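Thiol-disulfide isomerase and thioredoxins (Corynebacterium glutamicum, PDB 3LOR) probably acts as a thioredoxin-fold thiol-disulfide oxidoreductase or isomerase. Local coordinates at residues Y116-D128 against V136-L150. Residues are numbered along the deposited sequence; the frame is centred on the assembly and turned at random.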
loop_
_atom_site.group_PDB
_atom_site.type_symbol
_atom_site.label_atom_id
_atom_site.label_comp_id
_atom_site.label_asym_id
_atom_site.label_seq_id
_atom_site.Cartn_x
_atom_site.Cartn_y
_atom_site.Cartn_z
ATOM N N TYR A 116 -27.269 8.088 18.135
ATOM C CA TYR A 116 -27.179 8.176 16.711
ATOM C C TYR A 116 -27.285 6.831 16.060
ATOM O O TYR A 116 -27.129 6.689 14.875
ATOM C CB TYR A 116 -25.936 8.929 16.285
ATOM C CG TYR A 116 -25.929 10.345 16.767
ATOM C CD1 TYR A 116 -26.996 11.171 16.557
ATOM C CD2 TYR A 116 -24.876 10.837 17.463
ATOM C CE1 TYR A 116 -26.979 12.419 16.996
ATOM C CE2 TYR A 116 -24.861 12.067 17.899
ATOM C CZ TYR A 116 -25.899 12.857 17.679
ATOM O OH TYR A 116 -25.861 14.096 18.131
ATOM N N ARG A 117 -27.528 5.848 16.886
ATOM C CA ARG A 117 -27.659 4.493 16.442
ATOM C C ARG A 117 -26.549 3.964 15.545
ATOM O O ARG A 117 -26.796 3.397 14.534
ATOM C CB ARG A 117 -29.077 4.131 15.998
ATOM C CG ARG A 117 -29.525 4.627 14.697
ATOM C CD ARG A 117 -31.039 4.526 14.554
ATOM N NE ARG A 117 -31.739 5.465 15.414
ATOM C CZ ARG A 117 -33.000 5.347 15.804
ATOM N NH1 ARG A 117 -33.520 6.250 16.596
ATOM N NH2 ARG A 117 -33.739 4.328 15.410
ATOM N N LEU A 118 -25.318 4.150 15.978
ATOM C CA LEU A 118 -24.194 3.619 15.278
ATOM C C LEU A 118 -24.185 2.118 15.281
ATOM O O LEU A 118 -24.520 1.497 16.228
ATOM C CB LEU A 118 -22.887 4.176 15.824
ATOM C CG LEU A 118 -22.844 5.655 16.091
ATOM C CD1 LEU A 118 -21.577 6.037 16.709
ATOM C CD2 LEU A 118 -23.094 6.467 14.860
ATOM N N GLU A 119 -23.812 1.566 14.158
ATOM C CA GLU A 119 -23.660 0.163 13.964
ATOM C C GLU A 119 -22.505 -0.446 14.716
ATOM O O GLU A 119 -22.484 -1.598 14.934
ATOM C CB GLU A 119 -23.535 -0.139 12.490
ATOM C CG GLU A 119 -24.623 0.433 11.687
ATOM C CD GLU A 119 -24.514 0.129 10.220
ATOM O OE1 GLU A 119 -24.303 -1.038 9.865
ATOM O OE2 GLU A 119 -24.663 1.053 9.414
ATOM N N GLY A 120 -21.527 0.345 15.088
ATOM C CA GLY A 120 -20.331 -0.150 15.707
ATOM C C GLY A 120 -19.171 0.773 15.422
ATOM O O GLY A 120 -19.378 1.896 15.099
ATOM N N THR A 121 -17.964 0.265 15.541
ATOM C CA THR A 121 -16.786 1.037 15.280
ATOM C C THR A 121 -16.004 0.338 14.194
ATOM O O THR A 121 -16.071 -0.843 14.085
ATOM C CB THR A 121 -15.913 1.241 16.527
ATOM O OG1 THR A 121 -15.502 0.001 17.046
ATOM C CG2 THR A 121 -16.614 2.005 17.583
ATOM N N PRO A 122 -15.275 1.074 13.382
ATOM C CA PRO A 122 -15.272 2.525 13.365
ATOM C C PRO A 122 -16.465 3.152 12.702
ATOM O O PRO A 122 -17.064 2.593 11.851
ATOM C CB PRO A 122 -14.034 2.837 12.568
ATOM C CG PRO A 122 -13.835 1.696 11.733
ATOM C CD PRO A 122 -14.236 0.534 12.510
ATOM N N SER A 123 -16.788 4.345 13.127
ATOM C CA SER A 123 -17.751 5.161 12.462
ATOM C C SER A 123 -17.257 6.575 12.310
ATOM O O SER A 123 -16.487 7.037 13.076
ATOM C CB SER A 123 -19.062 5.158 13.198
ATOM O OG SER A 123 -19.764 4.013 12.927
ATOM N N ILE A 124 -17.740 7.249 11.296
ATOM C CA ILE A 124 -17.517 8.655 11.141
ATOM C C ILE A 124 -18.801 9.433 11.161
ATOM O O ILE A 124 -19.769 9.016 10.635
ATOM C CB ILE A 124 -16.731 8.960 9.899
ATOM C CG1 ILE A 124 -15.458 8.178 9.904
ATOM C CG2 ILE A 124 -16.270 10.327 9.892
ATOM C CD1 ILE A 124 -14.563 8.600 8.867
ATOM N N ILE A 125 -18.784 10.550 11.829
ATOM C CA ILE A 125 -19.841 11.474 11.762
ATOM C C ILE A 125 -19.258 12.762 11.221
ATOM O O ILE A 125 -18.308 13.276 11.759
ATOM C CB ILE A 125 -20.450 11.710 13.155
ATOM C CG1 ILE A 125 -20.967 10.428 13.768
ATOM C CG2 ILE A 125 -21.522 12.706 13.111
ATOM C CD1 ILE A 125 -21.346 10.569 15.143
ATOM N N LEU A 126 -19.854 13.274 10.162
ATOM C CA LEU A 126 -19.540 14.593 9.658
ATOM C C LEU A 126 -20.639 15.575 9.906
ATOM O O LEU A 126 -21.750 15.307 9.653
ATOM C CB LEU A 126 -19.219 14.572 8.189
ATOM C CG LEU A 126 -18.193 13.587 7.702
ATOM C CD1 LEU A 126 -18.208 13.491 6.260
ATOM C CD2 LEU A 126 -16.856 13.856 8.209
ATOM N N ALA A 127 -20.284 16.706 10.450
ATOM C CA ALA A 127 -21.185 17.811 10.606
ATOM C C ALA A 127 -20.696 19.016 9.841
ATOM O O ALA A 127 -19.537 19.193 9.642
ATOM C CB ALA A 127 -21.377 18.141 12.022
ATOM N N ASP A 128 -21.635 19.831 9.409
ATOM C CA ASP A 128 -21.345 21.039 8.661
ATOM C C ASP A 128 -21.002 22.246 9.516
ATOM O O ASP A 128 -20.952 22.163 10.679
ATOM C CB ASP A 128 -22.412 21.359 7.624
ATOM C CG ASP A 128 -23.751 21.661 8.219
ATOM O OD1 ASP A 128 -24.735 21.344 7.597
ATOM O OD2 ASP A 128 -23.838 22.194 9.302
ATOM N N VAL A 136 -23.258 9.937 8.313
ATOM C CA VAL A 136 -22.813 8.961 9.255
ATOM C C VAL A 136 -22.450 7.728 8.491
ATOM O O VAL A 136 -23.269 7.199 7.805
ATOM C CB VAL A 136 -23.885 8.611 10.239
ATOM C CG1 VAL A 136 -23.388 7.657 11.207
ATOM C CG2 VAL A 136 -24.354 9.790 10.918
ATOM N N GLN A 137 -21.213 7.287 8.607
ATOM C CA GLN A 137 -20.719 6.151 7.879
ATOM C C GLN A 137 -20.015 5.122 8.740
ATOM O O GLN A 137 -19.101 5.440 9.430
ATOM C CB GLN A 137 -19.792 6.643 6.795
ATOM C CG GLN A 137 -19.301 5.585 5.880
ATOM C CD GLN A 137 -19.211 6.030 4.440
ATOM O OE1 GLN A 137 -19.601 7.129 4.087
ATOM N NE2 GLN A 137 -18.688 5.177 3.610
ATOM N N PHE A 138 -20.440 3.875 8.663
ATOM C CA PHE A 138 -19.770 2.744 9.303
ATOM C C PHE A 138 -18.669 2.111 8.457
ATOM O O PHE A 138 -18.799 2.035 7.296
ATOM C CB PHE A 138 -20.804 1.699 9.713
ATOM C CG PHE A 138 -20.224 0.470 10.313
ATOM C CD1 PHE A 138 -19.725 0.480 11.563
ATOM C CD2 PHE A 138 -20.187 -0.700 9.619
ATOM C CE1 PHE A 138 -19.190 -0.615 12.088
ATOM C CE2 PHE A 138 -19.646 -1.790 10.165
ATOM C CZ PHE A 138 -19.159 -1.744 11.393
ATOM N N GLY A 139 -17.597 1.631 9.053
ATOM C CA GLY A 139 -16.574 0.917 8.325
ATOM C C GLY A 139 -15.443 1.664 7.662
ATOM O O GLY A 139 -15.201 2.772 7.979
ATOM N N GLN A 140 -14.737 1.018 6.756
ATOM C CA GLN A 140 -13.633 1.630 6.065
ATOM C C GLN A 140 -14.146 2.649 5.062
ATOM O O GLN A 140 -15.011 2.363 4.300
ATOM C CB GLN A 140 -12.802 0.556 5.358
ATOM C CG GLN A 140 -11.300 0.778 5.329
ATOM C CD GLN A 140 -10.558 -0.109 4.327
ATOM O OE1 GLN A 140 -10.252 0.307 3.250
ATOM N NE2 GLN A 140 -10.282 -1.326 4.699
ATOM N N VAL A 141 -13.601 3.843 5.078
ATOM C CA VAL A 141 -13.928 4.824 4.066
ATOM C C VAL A 141 -12.681 5.158 3.319
ATOM O O VAL A 141 -11.710 5.457 3.893
ATOM C CB VAL A 141 -14.467 6.099 4.657
ATOM C CG1 VAL A 141 -15.038 6.939 3.596
ATOM C CG2 VAL A 141 -15.477 5.818 5.679
ATOM N N ASP A 142 -12.738 5.106 2.016
ATOM C CA ASP A 142 -11.611 5.406 1.178
ATOM C C ASP A 142 -11.177 6.861 1.300
ATOM O O ASP A 142 -11.976 7.715 1.477
ATOM C CB ASP A 142 -11.982 5.091 -0.251
ATOM C CG ASP A 142 -10.892 5.392 -1.196
ATOM O OD1 ASP A 142 -9.891 4.686 -1.202
ATOM O OD2 ASP A 142 -11.009 6.355 -1.916
ATOM N N ASP A 143 -9.901 7.129 1.201
ATOM C CA ASP A 143 -9.384 8.465 1.369
ATOM C C ASP A 143 -9.935 9.472 0.369
ATOM O O ASP A 143 -10.265 10.560 0.736
ATOM C CB ASP A 143 -7.891 8.449 1.130
ATOM C CG ASP A 143 -7.062 8.265 2.372
ATOM O OD1 ASP A 143 -7.550 8.088 3.468
ATOM O OD2 ASP A 143 -5.849 8.313 2.229
ATOM N N PHE A 144 -10.020 9.097 -0.893
ATOM C CA PHE A 144 -10.572 9.941 -1.919
ATOM C C PHE A 144 -12.033 10.320 -1.694
ATOM O O PHE A 144 -12.407 11.437 -1.852
ATOM C CB PHE A 144 -10.447 9.251 -3.257
ATOM C CG PHE A 144 -10.981 10.028 -4.377
ATOM C CD1 PHE A 144 -10.449 11.227 -4.703
ATOM C CD2 PHE A 144 -12.029 9.572 -5.111
ATOM C CE1 PHE A 144 -10.928 11.934 -5.699
ATOM C CE2 PHE A 144 -12.509 10.308 -6.140
ATOM C CZ PHE A 144 -11.943 11.488 -6.428
ATOM N N VAL A 145 -12.850 9.358 -1.317
ATOM C CA VAL A 145 -14.238 9.605 -1.007
ATOM C C VAL A 145 -14.422 10.544 0.177
ATOM O O VAL A 145 -15.233 11.401 0.146
ATOM C CB VAL A 145 -14.966 8.310 -0.716
ATOM C CG1 VAL A 145 -16.324 8.554 -0.272
ATOM C CG2 VAL A 145 -14.998 7.449 -1.866
ATOM N N LEU A 146 -13.628 10.357 1.206
ATOM C CA LEU A 146 -13.629 11.226 2.344
ATOM C C LEU A 146 -13.211 12.649 1.973
ATOM O O LEU A 146 -13.795 13.579 2.412
ATOM C CB LEU A 146 -12.788 10.661 3.473
ATOM C CG LEU A 146 -12.967 11.325 4.833
ATOM C CD1 LEU A 146 -14.339 11.386 5.289
ATOM C CD2 LEU A 146 -12.120 10.773 5.903
ATOM N N GLY A 147 -12.238 12.788 1.108
ATOM C CA GLY A 147 -11.885 14.080 0.623
ATOM C C GLY A 147 -13.034 14.712 -0.093
ATOM O O GLY A 147 -13.318 15.836 0.131
ATOM N N LEU A 148 -13.715 13.961 -0.934
ATOM C CA LEU A 148 -14.819 14.501 -1.666
ATOM C C LEU A 148 -15.883 14.975 -0.702
ATOM O O LEU A 148 -16.386 16.027 -0.873
ATOM C CB LEU A 148 -15.424 13.494 -2.631
ATOM C CG LEU A 148 -14.737 13.018 -3.895
ATOM C CD1 LEU A 148 -15.488 11.918 -4.535
ATOM C CD2 LEU A 148 -14.558 14.121 -4.826
ATOM N N LEU A 149 -16.186 14.193 0.316
ATOM C CA LEU A 149 -17.178 14.580 1.268
ATOM C C LEU A 149 -16.834 15.806 2.054
ATOM O O LEU A 149 -17.647 16.666 2.155
ATOM C CB LEU A 149 -17.512 13.449 2.220
ATOM C CG LEU A 149 -18.114 12.208 1.601
ATOM C CD1 LEU A 149 -18.121 11.099 2.534
ATOM C CD2 LEU A 149 -19.445 12.434 1.056
ATOM N N LEU A 150 -15.632 15.885 2.591
ATOM C CA LEU A 150 -15.188 17.077 3.274
ATOM C C LEU A 150 -15.115 18.294 2.381
ATOM O O LEU A 150 -15.533 19.339 2.735
ATOM C CB LEU A 150 -13.829 16.866 3.898
ATOM C CG LEU A 150 -13.833 15.989 5.107
ATOM C CD1 LEU A 150 -12.542 15.872 5.655
ATOM C CD2 LEU A 150 -14.717 16.564 6.098
#
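The carbonyl oxygen of Q137 takes the amide of I124, N to O 2.9 Å and nearly straight at 166°, while the CA-H of S123 makes a weaker contact with it, CA to O 3.3 Å. Q137 N returns a bond to I124 O, and two residue pairs further on, past the non-hydrogen-bonded pair S123-F138, G139 N reaches P122 O at 3.0 Å. This antiparallel ladder joins 123-127 to edge strand 133-138 of the thioredoxin fold, from which loop 139-142 leads into helix 143-154. P122, behind a cis peptide, is the cis-proline familiar from this fold, and its ring touches C42 and C45, probably the redox CxxC pair. With CG anti to the backbone N (chi1 177°), the F138 ring is carried over to the 119-122 loop, where E119 CB covers one face in a CH-pi contact, 4.2 Å from the centroid, and S123 OG and the G120 carbonyl meet the edge. V136 CG1 meets L118 CD2 on the F138 side of the sheet. I124 and L126 point to the other side, toward the helix. There I124 CD1 loosely touches V141 CG2 and L146 CD2, and the L126 methyls divide, CD1 going to L149 CB and CD2 to L150 CD2 at 4.0 Å.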